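Long-range contacts in catechol 1,2-dioxygenase (Pseudomonas putida, PDB 2AZQ), which probably catalyses the iron(III)-dependent intradiol cleavage of catechol by dioxygen to give cis,cis-muconate, the first step of the beta-ketoadipate pathway: residues 155-160 / 195-200; 217-222 / 241-246. One frame throughout, in Å; residues are numbered along the deposited sequence.

Interaction 1: residues 155-160 / 195-200. With FE (Fe (III) ion), chain B.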
ATOM      1  N   TRP A 155      -2.241  25.303 -10.263  1.00  2.14           N
ATOM      2  CA  TRP A 155      -1.300  25.169  -9.155  1.00  2.01           C
ATOM      3  C   TRP A 155       0.074  24.770  -9.696  1.00  2.00           C
ATOM      4  O   TRP A 155       0.150  24.046 -10.681  1.00  2.37           O
ATOM      5  CB  TRP A 155      -1.827  24.142  -8.134  1.00  2.00           C
ATOM      6  CG  TRP A 155      -1.972  22.692  -8.583  1.00  2.00           C
ATOM      7  CD1 TRP A 155      -1.154  21.647  -8.233  1.00  2.00           C
ATOM      8  CD2 TRP A 155      -3.039  22.104  -9.368  1.00  2.00           C
ATOM      9  NE1 TRP A 155      -1.641  20.458  -8.738  1.00  2.00           N
ATOM     10  CE2 TRP A 155      -2.792  20.704  -9.437  1.00  2.00           C
ATOM     11  CE3 TRP A 155      -4.172  22.618 -10.013  1.00  2.00           C
ATOM     12  CZ2 TRP A 155      -3.629  19.819 -10.122  1.00  2.00           C
ATOM     13  CZ3 TRP A 155      -5.008  21.725 -10.700  1.00  2.79           C
ATOM     14  CH2 TRP A 155      -4.725  20.342 -10.744  1.00  2.00           C
ATOM     15  N   HIS A 156       1.147  25.277  -9.087  1.00  2.00           N
ATOM     16  CA  HIS A 156       2.498  24.934  -9.529  1.00  2.51           C
ATOM     17  C   HIS A 156       3.509  25.145  -8.424  1.00  2.90           C
ATOM     18  O   HIS A 156       3.217  25.834  -7.430  1.00  4.38           O
ATOM     19  CB  HIS A 156       2.897  25.715 -10.799  1.00  2.85           C
ATOM     20  CG  HIS A 156       3.183  27.180 -10.589  1.00  3.71           C
ATOM     21  ND1 HIS A 156       4.345  27.643 -10.007  1.00  3.59           N
ATOM     22  CD2 HIS A 156       2.483  28.285 -10.948  1.00  4.07           C
ATOM     23  CE1 HIS A 156       4.351  28.964 -10.016  1.00  2.00           C
ATOM     24  NE2 HIS A 156       3.233  29.381 -10.581  1.00  4.00           N
ATOM     25  N   ALA A 157       4.680  24.526  -8.584  1.00  2.00           N
ATOM     26  CA  ALA A 157       5.739  24.624  -7.595  1.00  2.00           C
ATOM     27  C   ALA A 157       6.392  25.998  -7.603  1.00  2.00           C
ATOM     28  O   ALA A 157       6.232  26.774  -8.534  1.00  2.00           O
ATOM     29  CB  ALA A 157       6.778  23.568  -7.842  1.00  2.00           C
ATOM     30  N   ASN A 158       7.119  26.287  -6.533  1.00  3.72           N
ATOM     31  CA  ASN A 158       7.822  27.539  -6.398  1.00  5.53           C
ATOM     32  C   ASN A 158       9.285  27.347  -6.877  1.00  8.68           C
ATOM     33  O   ASN A 158       9.616  26.298  -7.453  1.00  9.86           O
ATOM     34  CB  ASN A 158       7.735  28.013  -4.946  1.00  4.14           C
ATOM     35  CG  ASN A 158       8.506  27.134  -3.977  1.00  3.97           C
ATOM     36  OD1 ASN A 158       9.010  26.072  -4.326  1.00  5.49           O
ATOM     37  ND2 ASN A 158       8.591  27.586  -2.740  1.00  2.85           N
ATOM     38  N   THR A 159      10.161  28.332  -6.661  1.00 10.12           N
ATOM     39  CA  THR A 159      11.534  28.184  -7.138  1.00  9.45           C
ATOM     40  C   THR A 159      12.321  27.076  -6.421  1.00  9.87           C
ATOM     41  O   THR A 159      13.276  26.568  -6.985  1.00 11.08           O
ATOM     42  CB  THR A 159      12.317  29.510  -7.075  1.00  7.86           C
ATOM     43  OG1 THR A 159      12.522  29.877  -5.712  1.00  9.78           O
ATOM     44  CG2 THR A 159      11.560  30.609  -7.762  1.00  4.97           C
ATOM     45  N   GLN A 160      11.944  26.693  -5.203  1.00  9.88           N
ATOM     46  CA  GLN A 160      12.645  25.592  -4.519  1.00 11.49           C
ATOM     47  C   GLN A 160      12.053  24.303  -5.103  1.00 11.15           C
ATOM     48  O   GLN A 160      12.488  23.174  -4.792  1.00  9.31           O
ATOM     49  CB  GLN A 160      12.367  25.559  -3.021  1.00 13.50           C
ATOM     50  CG  GLN A 160      12.917  26.674  -2.181  1.00 18.57           C
ATOM     51  CD  GLN A 160      12.062  26.847  -0.917  1.00 23.01           C
ATOM     52  OE1 GLN A 160      11.842  25.874  -0.156  1.00 24.23           O
ATOM     53  NE2 GLN A 160      11.553  28.079  -0.699  1.00 19.77           N
ATOM     54  N   SER A 195       9.893  25.532 -10.634  1.00  3.95           N
ATOM     55  CA  SER A 195      11.022  24.665 -10.934  1.00  2.75           C
ATOM     56  C   SER A 195      10.556  23.226 -11.084  1.00  4.14           C
ATOM     57  O   SER A 195       9.492  22.824 -10.558  1.00  3.50           O
ATOM     58  CB  SER A 195      12.070  24.723  -9.821  1.00  2.00           C
ATOM     59  OG  SER A 195      12.490  26.051  -9.636  1.00  2.00           O
ATOM     60  N   GLY A 196      11.348  22.468 -11.838  1.00  4.27           N
ATOM     61  CA  GLY A 196      11.074  21.059 -11.982  1.00  6.22           C
ATOM     62  C   GLY A 196      11.423  20.527 -10.596  1.00  6.99           C
ATOM     63  O   GLY A 196      12.049  21.232  -9.782  1.00  8.77           O
ATOM     64  N   TYR A 197      11.029  19.301 -10.295  1.00  7.31           N
ATOM     65  CA  TYR A 197      11.313  18.743  -8.989  1.00  5.75           C
ATOM     66  C   TYR A 197      11.509  17.255  -9.062  1.00  6.49           C
ATOM     67  O   TYR A 197      11.179  16.621 -10.043  1.00  7.53           O
ATOM     68  CB  TYR A 197      10.180  19.116  -8.013  1.00  5.20           C
ATOM     69  CG  TYR A 197       8.769  18.868  -8.511  1.00  4.53           C
ATOM     70  CD1 TYR A 197       8.167  17.595  -8.401  1.00  4.96           C
ATOM     71  CD2 TYR A 197       8.036  19.901  -9.105  1.00  2.94           C
ATOM     72  CE1 TYR A 197       6.860  17.357  -8.881  1.00  5.41           C
ATOM     73  CE2 TYR A 197       6.735  19.683  -9.589  1.00  5.14           C
ATOM     74  CZ  TYR A 197       6.150  18.410  -9.485  1.00  6.28           C
ATOM     75  OH  TYR A 197       4.910  18.180 -10.060  1.00  6.35           O
ATOM     76  N   GLY A 198      12.080  16.691  -8.020  1.00  7.70           N
ATOM     77  CA  GLY A 198      12.288  15.261  -8.009  1.00  8.53           C
ATOM     78  C   GLY A 198      11.565  14.681  -6.818  1.00  8.34           C
ATOM     79  O   GLY A 198      11.143  15.424  -5.926  1.00  8.15           O
ATOM     80  N   CYS A 199      11.411  13.363  -6.797  1.00  8.23           N
ATOM     81  CA  CYS A 199      10.749  12.724  -5.672  1.00 10.35           C
ATOM     82  C   CYS A 199      11.705  12.865  -4.510  1.00 11.35           C
ATOM     83  O   CYS A 199      12.852  13.219  -4.703  1.00 10.98           O
ATOM     84  CB  CYS A 199      10.507  11.237  -5.957  1.00 10.98           C
ATOM     85  SG  CYS A 199       9.472  10.877  -7.381  1.00 10.29           S
ATOM     86  N   ASP A 200      11.235  12.586  -3.306  1.00 13.51           N
ATOM     87  CA  ASP A 200      12.098  12.656  -2.135  1.00 16.70           C
ATOM     88  C   ASP A 200      13.160  11.560  -2.298  1.00 17.34           C
ATOM     89  O   ASP A 200      12.822  10.373  -2.411  1.00 17.99           O
ATOM     90  CB  ASP A 200      11.282  12.382  -0.887  1.00 18.40           C
ATOM     91  CG  ASP A 200      12.063  12.606   0.362  1.00 21.02           C
ATOM     92  OD1 ASP A 200      13.227  12.110   0.442  1.00 21.09           O
ATOM     93  OD2 ASP A 200      11.496  13.275   1.254  1.00 22.35           O
TER
HETATM   94 FE    FE B 400       3.246  18.747 -10.389  1.00 16.50          FE

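Interaction 2: residues 217-222 / 241-246. With FE (Fe (III) ion), chain B.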
ATOM      1  N   GLN A 217      12.693  12.614 -11.601  1.00  5.82           N
ATOM      2  CA  GLN A 217      12.564  14.042 -11.914  1.00  8.11           C
ATOM      3  C   GLN A 217      11.449  14.359 -12.874  1.00  7.28           C
ATOM      4  O   GLN A 217      11.124  13.551 -13.742  1.00  7.06           O
ATOM      5  CB  GLN A 217      13.833  14.587 -12.574  1.00 11.16           C
ATOM      6  CG  GLN A 217      14.500  15.726 -11.829  1.00 17.44           C
ATOM      7  CD  GLN A 217      15.273  15.218 -10.640  1.00 19.11           C
ATOM      8  OE1 GLN A 217      16.097  14.317 -10.780  1.00 21.62           O
ATOM      9  NE2 GLN A 217      15.018  15.783  -9.470  1.00 19.73           N
ATOM     10  N   ARG A 218      10.907  15.564 -12.733  1.00  6.71           N
ATOM     11  CA  ARG A 218       9.878  16.076 -13.638  1.00  8.73           C
ATOM     12  C   ARG A 218      10.272  17.472 -14.142  1.00  6.94           C
ATOM     13  O   ARG A 218      10.997  18.187 -13.477  1.00  7.80           O
ATOM     14  CB  ARG A 218       8.525  16.180 -12.950  1.00 10.75           C
ATOM     15  CG  ARG A 218       7.954  14.873 -12.467  1.00 14.61           C
ATOM     16  CD  ARG A 218       6.478  15.040 -12.319  1.00 15.97           C
ATOM     17  NE  ARG A 218       5.951  15.599 -13.555  1.00 18.99           N
ATOM     18  CZ  ARG A 218       4.723  16.073 -13.699  1.00 22.02           C
ATOM     19  NH1 ARG A 218       3.869  16.052 -12.665  1.00 24.12           N
ATOM     20  NH2 ARG A 218       4.372  16.614 -14.866  1.00 22.18           N
ATOM     21  N   PRO A 219       9.826  17.858 -15.345  1.00  6.73           N
ATOM     22  CA  PRO A 219      10.118  19.172 -15.940  1.00  4.16           C
ATOM     23  C   PRO A 219       9.270  20.247 -15.260  1.00  2.33           C
ATOM     24  O   PRO A 219       8.249  19.951 -14.650  1.00  2.00           O
ATOM     25  CB  PRO A 219       9.676  18.999 -17.397  1.00  2.51           C
ATOM     26  CG  PRO A 219       9.682  17.488 -17.583  1.00  5.41           C
ATOM     27  CD  PRO A 219       9.045  17.058 -16.297  1.00  6.68           C
ATOM     28  N   ALA A 220       9.689  21.496 -15.379  1.00  2.78           N
ATOM     29  CA  ALA A 220       8.912  22.591 -14.818  1.00  2.92           C
ATOM     30  C   ALA A 220       7.545  22.605 -15.548  1.00  3.51           C
ATOM     31  O   ALA A 220       7.471  22.554 -16.790  1.00  4.92           O
ATOM     32  CB  ALA A 220       9.642  23.903 -15.026  1.00  2.00           C
ATOM     33  N   HIS A 221       6.461  22.667 -14.788  1.00  2.14           N
ATOM     34  CA  HIS A 221       5.160  22.671 -15.402  1.00  2.34           C
ATOM     35  C   HIS A 221       4.130  23.435 -14.577  1.00  2.00           C
ATOM     36  O   HIS A 221       4.448  23.949 -13.513  1.00  3.61           O
ATOM     37  CB  HIS A 221       4.702  21.226 -15.629  1.00  3.43           C
ATOM     38  CG  HIS A 221       4.682  20.399 -14.379  1.00  4.20           C
ATOM     39  ND1 HIS A 221       5.808  19.786 -13.874  1.00  2.12           N
ATOM     40  CD2 HIS A 221       3.690  20.162 -13.485  1.00  2.11           C
ATOM     41  CE1 HIS A 221       5.509  19.211 -12.725  1.00  2.00           C
ATOM     42  NE2 HIS A 221       4.233  19.424 -12.467  1.00  2.00           N
ATOM     43  N   VAL A 222       2.909  23.532 -15.102  1.00  2.00           N
ATOM     44  CA  VAL A 222       1.844  24.227 -14.398  1.00  2.00           C
ATOM     45  C   VAL A 222       0.615  23.365 -14.570  1.00  3.25           C
ATOM     46  O   VAL A 222       0.261  23.008 -15.675  1.00  6.75           O
ATOM     47  CB  VAL A 222       1.573  25.670 -14.991  1.00  2.18           C
ATOM     48  CG1 VAL A 222       0.652  26.425 -14.101  1.00  2.00           C
ATOM     49  CG2 VAL A 222       2.850  26.421 -15.152  1.00  2.00           C
ATOM     50  N   ALA A 241       9.141  25.100 -22.117  1.00  9.69           N
ATOM     51  CA  ALA A 241      10.076  24.755 -23.178  1.00 10.97           C
ATOM     52  C   ALA A 241      11.529  24.886 -22.723  1.00 10.30           C
ATOM     53  O   ALA A 241      11.856  25.791 -21.969  1.00 11.15           O
ATOM     54  CB  ALA A 241       9.824  25.617 -24.381  1.00  9.43           C
ATOM     55  N   GLY A 242      12.383  23.955 -23.145  1.00 10.95           N
ATOM     56  CA  GLY A 242      13.797  24.030 -22.809  1.00 11.48           C
ATOM     57  C   GLY A 242      14.275  23.273 -21.591  1.00 12.75           C
ATOM     58  O   GLY A 242      15.479  23.152 -21.360  1.00 11.84           O
ATOM     59  N   ASP A 243      13.340  22.758 -20.803  1.00 12.67           N
ATOM     60  CA  ASP A 243      13.688  22.009 -19.603  1.00 10.86           C
ATOM     61  C   ASP A 243      14.406  20.716 -20.018  1.00 11.77           C
ATOM     62  O   ASP A 243      13.981  20.027 -20.950  1.00 10.46           O
ATOM     63  CB  ASP A 243      12.415  21.655 -18.836  1.00  8.92           C
ATOM     64  CG  ASP A 243      12.685  21.197 -17.421  1.00  7.27           C
ATOM     65  OD1 ASP A 243      12.630  22.045 -16.515  1.00  7.27           O
ATOM     66  OD2 ASP A 243      12.950  19.994 -17.212  1.00  6.62           O
ATOM     67  N   LYS A 244      15.499  20.413 -19.323  1.00 13.62           N
ATOM     68  CA  LYS A 244      16.285  19.205 -19.543  1.00 14.60           C
ATOM     69  C   LYS A 244      15.395  17.969 -19.664  1.00 13.91           C
ATOM     70  O   LYS A 244      15.646  17.092 -20.509  1.00 12.25           O
ATOM     71  CB  LYS A 244      17.215  18.964 -18.355  1.00 17.87           C
ATOM     72  CG  LYS A 244      18.685  19.104 -18.616  1.00 22.88           C
ATOM     73  CD  LYS A 244      19.462  18.601 -17.400  1.00 25.94           C
ATOM     74  CE  LYS A 244      20.972  18.789 -17.559  1.00 27.74           C
ATOM     75  NZ  LYS A 244      21.726  18.232 -16.387  1.00 28.56           N
ATOM     76  N   TYR A 245      14.372  17.893 -18.804  1.00 12.31           N
ATOM     77  CA  TYR A 245      13.480  16.731 -18.788  1.00 12.03           C
ATOM     78  C   TYR A 245      12.173  16.751 -19.595  1.00 10.64           C
ATOM     79  O   TYR A 245      11.389  15.792 -19.517  1.00  5.81           O
ATOM     80  CB  TYR A 245      13.169  16.361 -17.352  1.00 14.58           C
ATOM     81  CG  TYR A 245      14.397  16.003 -16.588  1.00 17.31           C
ATOM     82  CD1 TYR A 245      15.126  16.976 -15.892  1.00 17.78           C
ATOM     83  CD2 TYR A 245      14.870  14.695 -16.593  1.00 18.39           C
ATOM     84  CE1 TYR A 245      16.297  16.647 -15.214  1.00 17.40           C
ATOM     85  CE2 TYR A 245      16.044  14.354 -15.917  1.00 19.16           C
ATOM     86  CZ  TYR A 245      16.744  15.333 -15.233  1.00 18.65           C
ATOM     87  OH  TYR A 245      17.874  14.975 -14.554  1.00 18.17           O
ATOM     88  N   LEU A 246      11.966  17.830 -20.366  1.00 10.32           N
ATOM     89  CA  LEU A 246      10.789  18.013 -21.198  1.00 10.07           C
ATOM     90  C   LEU A 246      10.290  16.679 -21.738  1.00 11.11           C
ATOM     91  O   LEU A 246       9.124  16.341 -21.605  1.00 10.87           O
ATOM     92  CB  LEU A 246      11.116  18.911 -22.380  1.00 11.14           C
ATOM     93  CG  LEU A 246      10.184  20.103 -22.600  1.00 13.81           C
ATOM     94  CD1 LEU A 246      10.276  20.550 -24.063  1.00 11.55           C
ATOM     95  CD2 LEU A 246       8.742  19.725 -22.238  1.00 13.40           C
TER
HETATM   96 FE    FE B 400       3.246  18.747 -10.389  1.00 16.50          FE

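Interaction 1: residues 155-160 / 195-200
The ring of Tyr197 is the flat group of this contact: the methyl of Ala157 reaches its CD2 obliquely, and the iron(III) ion lies at the far edge of the ring, in its plane. Ala157 CB is 4.1 Å from Tyr197 CD2, an apolar touch on the flank of the ring. At the other end Tyr197 OH binds the metal at 1.8 Å. The CZ-OH-iron angle is about 149°, and the ion leans to the CE2 side, the same flank that Ala157 meets. With chi1 at 49°, CG of Tyr197 stands between the backbone N and the carbonyl carbon, which carries the ring along Ala157 and directs OH to the metal.

Two hydrogen bonds from Ser195 tie the loops together two residues before the ligand. Its backbone N donates to Asn158 O over 3.3 Å, a long and moderately bent bond that arrives from above the carbonyl plane. Its hydroxyl donates to Thr159 O, with OG 2.8 Å from that oxygen and again above the plane of the carbonyl. Successive carbonyls of one loop are thus held by the main chain and the side chain of a single serine. The serine's own carbonyl faces the Ala157 methyl, Ser195 O being 3.9 Å from CB. Asn158 OD1 is hydrogen-bonded to the backbone N of Thr162, next to the ligand Tyr163.

Trp155, at the start of the loop, stacks on the ring of His223, while Tyr163, His221 and His223 complete the metal site. The mononuclear iron centre with two tyrosines and two histidines is the signature of the intradiol ring-cleavage dioxygenases.

Interaction 2: residues 217-222 / 241-246
Ala220 N donates to Asp243 OD1 over 3.2 Å at a nearly straight 168°, the one hydrogen bond that joins these segments. Asp243 opens a type I beta turn running to Leu246, and its side chain adds an Asx turn: OD2 accepts from Tyr245 N at 3.0 Å, on the anti side of the carboxylate. The two oxygens therefore divide the work, one fixing the turn and the other reaching the irregular part of strand 217-227. Ala220 N comes from well above the carboxylate plane. With CG anti to the backbone N (chi1 -165°), the carboxylate of Asp243 reaches Pro219 and Ala220, and OD2 borders CA and CB of the proline.

Beside this polar link the turn packs against the strand through Tyr245. Pro219 CG sits 3.7 Å from Tyr245 CB, at the root of the aromatic side chain. Further out, Gln217 lays its aliphatic part over one face of the ring in a CH-pi contact, with CB 3.9 Å from the ring centroid and only 7° off the normal, and with CG close to CE1. Asp243 OD2 lies at the edge of the same ring, in its plane.

Arg218 points the other way, toward the iron, and lays its guanidinium group face to face with the imidazole of His221; NH2 of the arginine is also hydrogen-bonded to Gln237 OE1. The turn therefore packs on residues 217-220, immediately before the ligand His221. Pro219 O accepts from His221 ND1 at 2.6 Å, almost in the imidazole plane, which, together with the bond from His221 NE2 to the iron(III) ion at 2.4 Å, restrains the rotation of the ring.

Overall arrangement
Interaction 1 closes along the chain before interaction 2 opens, and their centres lie about 10 Å apart on the same side of the chain's centre, both inside the dioxygenase domain. They share one mixed beta-sheet: strands 197-198 and 217-227 are antiparallel neighbours, and Tyr197 O probably accepts a hydrogen bond from Arg218 N at 2.9 Å. Each interaction brings one ligand to the same iron, Tyr197 from 195-200 and His221 from 217-222, while Tyr163 and His223 follow closely after segments 155-160 and 217-222. Loops 155-160 and 241-246 each pack against a segment that carries a ligand, so both contacts belong to the surroundings of one iron site.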